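PDB 5K3J: acyl-coenzyme A oxidase acox-1.2 from Caenorhabditis elegans, which catalyses the FAD-dependent, oxygen-consuming desaturation of ascaroside-CoA pheromone precursors with a five-carbon omega side chain, the first step of their peroxisomal beta-oxidation. Local coordinates for residues A[164-169]-A[203-208]; A[175-180]-A[252-257]. All blocks are in the same frame, centred on the assembly; numbering follows the deposited sequence.

How the contacts relate
Contacts 1 and 2 are successive strand pairings in one mixed sheet, their centres about 12 Å apart. Strand 164-168 runs beside strand 197-205 in contact 1, and its antiparallel neighbour, strand 173-177, carries the sheet on to strand 256-259 in contact 2. Two probable hydrogen bonds stitch the contacts together: Val166 O to Val175 N at 2.6 Å and Thr164 O to His177 N at 3.1 Å. A salt bridge between Arg257 NH1 of contact 2 and Asp168 OD2 of contact 1 adds a charged tie. Neither contact reaches a ligand, although the side chain of Glu203 is about 8 Å from that of substrate-binding Tyr286 and about 9 Å from bound ascaroside-CoA, and the side chain of Leu253 is about 13 Å from bound FAD.

Contact 1 (A[164-169]-A[203-208]); sequences TAVYDI and ELIIKR
Ile205 sets its branched side chain across those of Thr164 and Val166, on the same face of the sheet. Its CG1 branch is anti to the carbonyl carbon (chi1 -58°), which carries CD1 back along the strand until it lies 3.9 Å from Thr164 CB and equally near Val166 CG2. Beta-branched residues suit all three positions, since they accept extended backbones and spread methyls over neighbouring rungs. Beneath this patch, the backbones pair in parallel. Ala165 N donates to Glu203 O at 2.7 Å, and Ala165 O accepts from Ile205 N. Ala165 thus turns both its N-H and its carbonyl toward the same strand, bonding to the residues either side of its bridge partner Leu204, the ladder expected of parallel strands. Tyr167 N continues it to Ile205 O in a nearly straight bond (166°). The sheet belongs to the beta domain that the acyl-CoA oxidase and dehydrogenase fold places between its helical domains. On the opposite face, the single methyl of Ala165 packs against Phe216 and Leu176, bulky neighbours beside which a small residue fits well. Past Ile205 the pairing gives way to Lys207. Its chain bends at chi2 (-56°) and then runs extended, so that CE rests against CG1 and CD1 of Ile169, 3.7 Å from CG1. Lys207 NZ stops 4.3 Å from Asp168 OD1, too far for a salt bridge but probably close enough for weak electrostatic attraction. Asp168 is itself anchored by Ser171, whereas the Tyr167 ring leads off to place OH against Ala272 O.

Contact 2 (A[175-180]-A[252-257]); sequences VLHTPT and GLNNLR
The His177 ring has the amide of Asn255 stacked on it, offset toward the rim with OD1 over one face and the planes only 16° apart; Asn254 OD1 lies near its edge, 3.6 Å from CE1. Its ND1 accepts the backbone N-H of Asn255 at 3.0 Å, the donor tilted 19° out of the ring plane. The amides brace each other, Asn255 ND2 donating to Asn254 OD1. The second flat group, the guanidinium of Arg257, lies with one face against Val175; CG2 sits over its centre, 3.7 Å from CZ, and the extended arginine chain goes on to a salt bridge with Glu173. An alanine at His177 would probably leave the Asn255 N-H without its acceptor and the Asn255 amide without the ring it stacks on. Asn254 and Asn255 form a short break between two strands; Asn255 has positive phi (48°), a conformation asparagine tolerates well. Regular antiparallel bonding holds on one flank, where Leu176 N meets Leu256 O at 2.8 Å and the reverse bond follows. On the other, Thr178 N donates to Leu253 O, while Thr178 OG1 accepts Leu253 N at 2.9 Å. Leu176 and Leu256 turn to the face lined by Val218 of strand 210-219. Strand 248-253, before the break, lies between strands 185-189 and 232-236 in a separate antiparallel sheet, whereas strand 256-259 joins strand 173-177.

Contact 1 (A[164-169]-A[203-208])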
ATOM      1  N   THR A 164      21.858 -22.272 -17.973  1.00 30.68           N
ATOM      2  CA  THR A 164      21.933 -23.144 -19.137  1.00 29.44           C
ATOM      3  C   THR A 164      21.608 -24.598 -18.826  1.00 30.59           C
ATOM      4  O   THR A 164      21.781 -25.065 -17.697  1.00 33.20           O
ATOM      5  CB  THR A 164      23.335 -23.102 -19.780  1.00 30.28           C
ATOM      6  OG1 THR A 164      24.275 -23.758 -18.919  1.00 30.98           O
ATOM      7  CG2 THR A 164      23.776 -21.676 -20.001  1.00 29.00           C
ATOM      8  N   ALA A 165      21.144 -25.306 -19.848  1.00 34.72           N
ATOM      9  CA  ALA A 165      20.934 -26.743 -19.762  1.00 38.64           C
ATOM     10  C   ALA A 165      21.554 -27.405 -20.985  1.00 39.83           C
ATOM     11  O   ALA A 165      20.952 -27.442 -22.062  1.00 42.18           O
ATOM     12  CB  ALA A 165      19.465 -27.067 -19.663  1.00 37.25           C
ATOM     13  N   VAL A 166      22.769 -27.913 -20.809  1.00 31.98           N
ATOM     14  CA  VAL A 166      23.546 -28.490 -21.897  1.00 35.30           C
ATOM     15  C   VAL A 166      23.481 -30.010 -21.899  1.00 36.85           C
ATOM     16  O   VAL A 166      23.807 -30.659 -20.905  1.00 34.78           O
ATOM     17  CB  VAL A 166      25.026 -28.051 -21.814  1.00 36.11           C
ATOM     18  CG1 VAL A 166      25.910 -28.970 -22.653  1.00 35.90           C
ATOM     19  CG2 VAL A 166      25.179 -26.599 -22.244  1.00 34.54           C
ATOM     20  N   TYR A 167      23.069 -30.577 -23.025  1.00 49.17           N
ATOM     21  CA  TYR A 167      22.995 -32.023 -23.134  1.00 54.26           C
ATOM     22  C   TYR A 167      24.333 -32.622 -23.566  1.00 54.84           C
ATOM     23  O   TYR A 167      24.916 -32.231 -24.580  1.00 52.46           O
ATOM     24  CB  TYR A 167      21.895 -32.431 -24.110  1.00 55.67           C
ATOM     25  CG  TYR A 167      21.609 -33.913 -24.091  1.00 56.53           C
ATOM     26  CD1 TYR A 167      21.403 -34.579 -22.890  1.00 61.98           C
ATOM     27  CD2 TYR A 167      21.548 -34.646 -25.267  1.00 62.46           C
ATOM     28  CE1 TYR A 167      21.147 -35.933 -22.859  1.00 60.50           C
ATOM     29  CE2 TYR A 167      21.291 -36.002 -25.247  1.00 64.25           C
ATOM     30  CZ  TYR A 167      21.092 -36.641 -24.039  1.00 62.24           C
ATOM     31  OH  TYR A 167      20.836 -37.994 -24.013  1.00 61.83           O
ATOM     32  N   ASP A 168      24.820 -33.567 -22.772  1.00 59.33           N
ATOM     33  CA  ASP A 168      26.023 -34.315 -23.103  1.00 60.07           C
ATOM     34  C   ASP A 168      25.627 -35.739 -23.474  1.00 58.43           C
ATOM     35  O   ASP A 168      25.339 -36.561 -22.604  1.00 61.99           O
ATOM     36  CB  ASP A 168      27.004 -34.296 -21.931  1.00 59.40           C
ATOM     37  CG  ASP A 168      28.118 -35.308 -22.083  1.00 59.04           C
ATOM     38  OD1 ASP A 168      28.698 -35.408 -23.186  1.00 59.93           O
ATOM     39  OD2 ASP A 168      28.411 -36.008 -21.092  1.00 57.71           O
ATOM     40  N   ILE A 169      25.605 -36.014 -24.774  1.00 39.42           N
ATOM     41  CA  ILE A 169      25.103 -37.281 -25.297  1.00 36.61           C
ATOM     42  C   ILE A 169      25.876 -38.481 -24.748  1.00 35.46           C
ATOM     43  O   ILE A 169      25.321 -39.569 -24.599  1.00 32.96           O
ATOM     44  CB  ILE A 169      25.154 -37.299 -26.841  1.00 34.45           C
ATOM     45  CG1 ILE A 169      24.449 -36.066 -27.411  1.00 32.04           C
ATOM     46  CG2 ILE A 169      24.511 -38.559 -27.390  1.00 36.76           C
ATOM     47  CD1 ILE A 169      24.368 -36.054 -28.923  1.00 32.21           C
ATOM     48  N   GLU A 203      17.625 -22.580 -20.067  1.00 36.24           N
ATOM     49  CA  GLU A 203      17.731 -22.522 -21.516  1.00 37.61           C
ATOM     50  C   GLU A 203      18.300 -23.832 -22.057  1.00 34.68           C
ATOM     51  O   GLU A 203      19.368 -24.275 -21.637  1.00 30.38           O
ATOM     52  CB  GLU A 203      18.608 -21.343 -21.929  1.00 38.95           C
ATOM     53  CG  GLU A 203      18.709 -21.133 -23.424  1.00 41.75           C
ATOM     54  CD  GLU A 203      17.430 -20.573 -24.021  1.00 44.82           C
ATOM     55  OE1 GLU A 203      16.687 -19.880 -23.294  1.00 48.45           O
ATOM     56  OE2 GLU A 203      17.167 -20.831 -25.215  1.00 45.39           O
ATOM     57  N   LEU A 204      17.583 -24.451 -22.991  1.00 34.27           N
ATOM     58  CA  LEU A 204      17.972 -25.762 -23.507  1.00 36.58           C
ATOM     59  C   LEU A 204      18.999 -25.647 -24.630  1.00 40.32           C
ATOM     60  O   LEU A 204      18.773 -24.965 -25.629  1.00 42.59           O
ATOM     61  CB  LEU A 204      16.745 -26.529 -23.997  1.00 36.57           C
ATOM     62  CG  LEU A 204      17.021 -27.900 -24.614  1.00 33.77           C
ATOM     63  CD1 LEU A 204      17.869 -28.770 -23.692  1.00 34.27           C
ATOM     64  CD2 LEU A 204      15.714 -28.600 -24.967  1.00 33.04           C
ATOM     65  N   ILE A 205      20.130 -26.323 -24.453  1.00 43.84           N
ATOM     66  CA  ILE A 205      21.220 -26.286 -25.423  1.00 45.47           C
ATOM     67  C   ILE A 205      21.602 -27.683 -25.909  1.00 45.82           C
ATOM     68  O   ILE A 205      21.963 -28.550 -25.114  1.00 47.63           O
ATOM     69  CB  ILE A 205      22.469 -25.608 -24.829  1.00 46.85           C
ATOM     70  CG1 ILE A 205      22.140 -24.189 -24.356  1.00 47.91           C
ATOM     71  CG2 ILE A 205      23.599 -25.588 -25.844  1.00 46.76           C
ATOM     72  CD1 ILE A 205      23.294 -23.491 -23.656  1.00 44.66           C
ATOM     73  N   ILE A 206      21.529 -27.894 -27.220  1.00 63.99           N
ATOM     74  CA  ILE A 206      21.877 -29.181 -27.816  1.00 69.91           C
ATOM     75  C   ILE A 206      22.963 -28.988 -28.878  1.00 73.28           C
ATOM     76  O   ILE A 206      22.676 -28.545 -29.994  1.00 72.62           O
ATOM     77  CB  ILE A 206      20.625 -29.866 -28.417  1.00 74.42           C
ATOM     78  CG1 ILE A 206      19.701 -30.343 -27.293  1.00 72.42           C
ATOM     79  CG2 ILE A 206      21.005 -31.036 -29.314  1.00 75.82           C
ATOM     80  CD1 ILE A 206      18.288 -30.655 -27.741  1.00 70.08           C
ATOM     81  N   LYS A 207      24.202 -29.314 -28.500  1.00 73.21           N
ATOM     82  CA  LYS A 207      25.405 -29.099 -29.316  1.00 74.07           C
ATOM     83  C   LYS A 207      25.326 -27.785 -30.089  1.00 72.24           C
ATOM     84  O   LYS A 207      25.162 -27.773 -31.310  1.00 71.22           O
ATOM     85  CB  LYS A 207      25.628 -30.277 -30.268  1.00 78.50           C
ATOM     86  CG  LYS A 207      25.629 -31.639 -29.581  1.00 83.03           C
ATOM     87  CD  LYS A 207      26.666 -31.716 -28.462  1.00 86.89           C
ATOM     88  CE  LYS A 207      26.631 -33.066 -27.755  1.00 86.39           C
ATOM     89  NZ  LYS A 207      27.652 -33.157 -26.671  1.00 82.04           N
ATOM     90  N   ARG A 208      25.485 -26.693 -29.344  1.00 59.22           N
ATOM     91  CA  ARG A 208      25.010 -25.356 -29.708  1.00 64.29           C
ATOM     92  C   ARG A 208      23.823 -25.360 -30.659  1.00 61.08           C
ATOM     93  O   ARG A 208      23.959 -25.169 -31.870  1.00 60.79           O
ATOM     94  CB  ARG A 208      26.127 -24.490 -30.299  1.00 73.35           C
ATOM     95  CG  ARG A 208      25.962 -22.996 -29.927  1.00 79.24           C
ATOM     96  CD  ARG A 208      24.771 -22.326 -30.642  1.00 79.13           C
ATOM     97  NE  ARG A 208      23.999 -21.424 -29.784  1.00 78.61           N
ATOM     98  CZ  ARG A 208      23.920 -20.106 -29.962  1.00 74.22           C
ATOM     99  NH1 ARG A 208      24.571 -19.530 -30.965  1.00 69.78           N
ATOM    100  NH2 ARG A 208      23.191 -19.361 -29.140  1.00 71.85           N
TER

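Contact 2 (A[175-180]-A[252-257])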
ATOM      1  N   VAL A 175      23.761 -30.953 -18.317  1.00 23.59           N
ATOM      2  CA  VAL A 175      24.594 -30.176 -17.412  1.00 21.03           C
ATOM      3  C   VAL A 175      23.906 -28.831 -17.166  1.00 19.91           C
ATOM      4  O   VAL A 175      23.712 -28.041 -18.091  1.00 19.94           O
ATOM      5  CB  VAL A 175      26.010 -29.972 -17.976  1.00 22.72           C
ATOM      6  CG1 VAL A 175      26.839 -29.121 -17.044  1.00 22.09           C
ATOM      7  CG2 VAL A 175      26.688 -31.325 -18.199  1.00 25.36           C
ATOM      8  N   LEU A 176      23.515 -28.589 -15.921  1.00 33.41           N
ATOM      9  CA  LEU A 176      22.797 -27.372 -15.556  1.00 34.71           C
ATOM     10  C   LEU A 176      23.754 -26.405 -14.884  1.00 29.92           C
ATOM     11  O   LEU A 176      24.354 -26.742 -13.866  1.00 29.20           O
ATOM     12  CB  LEU A 176      21.621 -27.693 -14.626  1.00 37.53           C
ATOM     13  CG  LEU A 176      20.274 -28.114 -15.218  1.00 39.27           C
ATOM     14  CD1 LEU A 176      20.452 -29.030 -16.411  1.00 39.87           C
ATOM     15  CD2 LEU A 176      19.470 -28.807 -14.141  1.00 41.70           C
ATOM     16  N   HIS A 177      23.904 -25.206 -15.444  1.00 22.81           N
ATOM     17  CA  HIS A 177      24.885 -24.268 -14.906  1.00 24.52           C
ATOM     18  C   HIS A 177      24.352 -22.866 -14.617  1.00 23.93           C
ATOM     19  O   HIS A 177      23.576 -22.301 -15.391  1.00 24.24           O
ATOM     20  CB  HIS A 177      26.081 -24.156 -15.854  1.00 25.75           C
ATOM     21  CG  HIS A 177      27.288 -23.561 -15.210  1.00 25.91           C
ATOM     22  ND1 HIS A 177      27.804 -24.042 -14.026  1.00 26.29           N
ATOM     23  CD2 HIS A 177      28.065 -22.512 -15.564  1.00 27.20           C
ATOM     24  CE1 HIS A 177      28.855 -23.321 -13.685  1.00 26.09           C
ATOM     25  NE2 HIS A 177      29.036 -22.386 -14.600  1.00 27.49           N
ATOM     26  N   THR A 178      24.787 -22.326 -13.483  1.00 32.55           N
ATOM     27  CA  THR A 178      24.597 -20.925 -13.150  1.00 33.71           C
ATOM     28  C   THR A 178      25.926 -20.191 -13.358  1.00 34.32           C
ATOM     29  O   THR A 178      26.780 -20.183 -12.470  1.00 33.93           O
ATOM     30  CB  THR A 178      24.116 -20.754 -11.700  1.00 32.57           C
ATOM     31  OG1 THR A 178      22.939 -21.544 -11.486  1.00 34.69           O
ATOM     32  CG2 THR A 178      23.809 -19.302 -11.413  1.00 33.74           C
ATOM     33  N   PRO A 179      26.111 -19.589 -14.544  1.00 24.42           N
ATOM     34  CA  PRO A 179      27.385 -18.954 -14.903  1.00 26.36           C
ATOM     35  C   PRO A 179      27.659 -17.673 -14.133  1.00 27.32           C
ATOM     36  O   PRO A 179      28.773 -17.484 -13.650  1.00 26.73           O
ATOM     37  CB  PRO A 179      27.218 -18.656 -16.390  1.00 24.68           C
ATOM     38  CG  PRO A 179      25.754 -18.505 -16.574  1.00 24.44           C
ATOM     39  CD  PRO A 179      25.129 -19.502 -15.636  1.00 24.33           C
ATOM     40  N   THR A 180      26.659 -16.806 -14.024  1.00 22.11           N
ATOM     41  CA  THR A 180      26.856 -15.514 -13.392  1.00 20.33           C
ATOM     42  C   THR A 180      26.074 -15.417 -12.093  1.00 20.15           C
ATOM     43  O   THR A 180      25.250 -16.280 -11.786  1.00 20.94           O
ATOM     44  CB  THR A 180      26.445 -14.366 -14.335  1.00 20.59           C
ATOM     45  OG1 THR A 180      25.114 -14.588 -14.816  1.00 22.78           O
ATOM     46  CG2 THR A 180      27.389 -14.296 -15.523  1.00 20.26           C
ATOM     47  N   GLY A 252      22.157 -21.699  -6.776  1.00 29.90           N
ATOM     48  CA  GLY A 252      23.370 -21.702  -7.570  1.00 30.67           C
ATOM     49  C   GLY A 252      23.743 -23.100  -8.016  1.00 31.02           C
ATOM     50  O   GLY A 252      23.916 -23.995  -7.192  1.00 32.46           O
ATOM     51  N   LEU A 253      23.868 -23.291  -9.325  1.00 17.97           N
ATOM     52  CA  LEU A 253      24.205 -24.599  -9.874  1.00 20.26           C
ATOM     53  C   LEU A 253      25.566 -24.572 -10.563  1.00 23.22           C
ATOM     54  O   LEU A 253      25.809 -23.739 -11.434  1.00 21.72           O
ATOM     55  CB  LEU A 253      23.120 -25.061 -10.851  1.00 19.35           C
ATOM     56  CG  LEU A 253      21.756 -25.359 -10.223  1.00 17.59           C
ATOM     57  CD1 LEU A 253      20.653 -25.398 -11.271  1.00 17.99           C
ATOM     58  CD2 LEU A 253      21.802 -26.667  -9.450  1.00 17.63           C
ATOM     59  N   ASN A 254      26.450 -25.483 -10.163  1.00 36.85           N
ATOM     60  CA  ASN A 254      27.788 -25.578 -10.745  1.00 37.57           C
ATOM     61  C   ASN A 254      27.962 -26.864 -11.550  1.00 36.27           C
ATOM     62  O   ASN A 254      28.398 -27.883 -11.012  1.00 39.08           O
ATOM     63  CB  ASN A 254      28.851 -25.500  -9.648  1.00 40.44           C
ATOM     64  CG  ASN A 254      30.266 -25.647 -10.185  1.00 43.48           C
ATOM     65  OD1 ASN A 254      30.515 -25.485 -11.379  1.00 43.75           O
ATOM     66  ND2 ASN A 254      31.204 -25.956  -9.294  1.00 43.08           N
ATOM     67  N   ASN A 255      27.629 -26.795 -12.837  1.00 33.34           N
ATOM     68  CA  ASN A 255      27.681 -27.941 -13.743  1.00 37.23           C
ATOM     69  C   ASN A 255      27.003 -29.172 -13.145  1.00 37.91           C
ATOM     70  O   ASN A 255      27.553 -30.271 -13.167  1.00 35.83           O
ATOM     71  CB  ASN A 255      29.127 -28.261 -14.124  1.00 36.48           C
ATOM     72  CG  ASN A 255      29.796 -27.127 -14.886  1.00 37.69           C
ATOM     73  OD1 ASN A 255      29.523 -26.910 -16.068  1.00 41.83           O
ATOM     74  ND2 ASN A 255      30.674 -26.394 -14.207  1.00 35.35           N
ATOM     75  N   LEU A 256      25.807 -28.965 -12.604  1.00 34.82           N
ATOM     76  CA  LEU A 256      25.024 -30.021 -11.970  1.00 34.49           C
ATOM     77  C   LEU A 256      24.474 -30.972 -13.030  1.00 34.19           C
ATOM     78  O   LEU A 256      23.826 -30.540 -13.982  1.00 31.61           O
ATOM     79  CB  LEU A 256      23.893 -29.396 -11.145  1.00 33.25           C
ATOM     80  CG  LEU A 256      23.147 -30.180 -10.064  1.00 34.90           C
ATOM     81  CD1 LEU A 256      22.151 -31.157 -10.663  1.00 36.47           C
ATOM     82  CD2 LEU A 256      24.128 -30.898  -9.165  1.00 36.37           C
ATOM     83  N   ARG A 257      24.735 -32.265 -12.864  1.00 30.36           N
ATOM     84  CA  ARG A 257      24.312 -33.247 -13.855  1.00 30.88           C
ATOM     85  C   ARG A 257      23.067 -34.005 -13.429  1.00 29.55           C
ATOM     86  O   ARG A 257      23.023 -34.606 -12.358  1.00 25.04           O
ATOM     87  CB  ARG A 257      25.445 -34.235 -14.154  1.00 32.98           C
ATOM     88  CG  ARG A 257      26.555 -33.650 -15.006  1.00 32.79           C
ATOM     89  CD  ARG A 257      27.659 -34.664 -15.269  1.00 34.26           C
ATOM     90  NE  ARG A 257      28.753 -34.091 -16.054  1.00 39.68           N
ATOM     91  CZ  ARG A 257      28.858 -34.184 -17.377  1.00 40.55           C
ATOM     92  NH1 ARG A 257      27.935 -34.833 -18.079  1.00 38.88           N
ATOM     93  NH2 ARG A 257      29.890 -33.628 -18.001  1.00 41.29           N
TER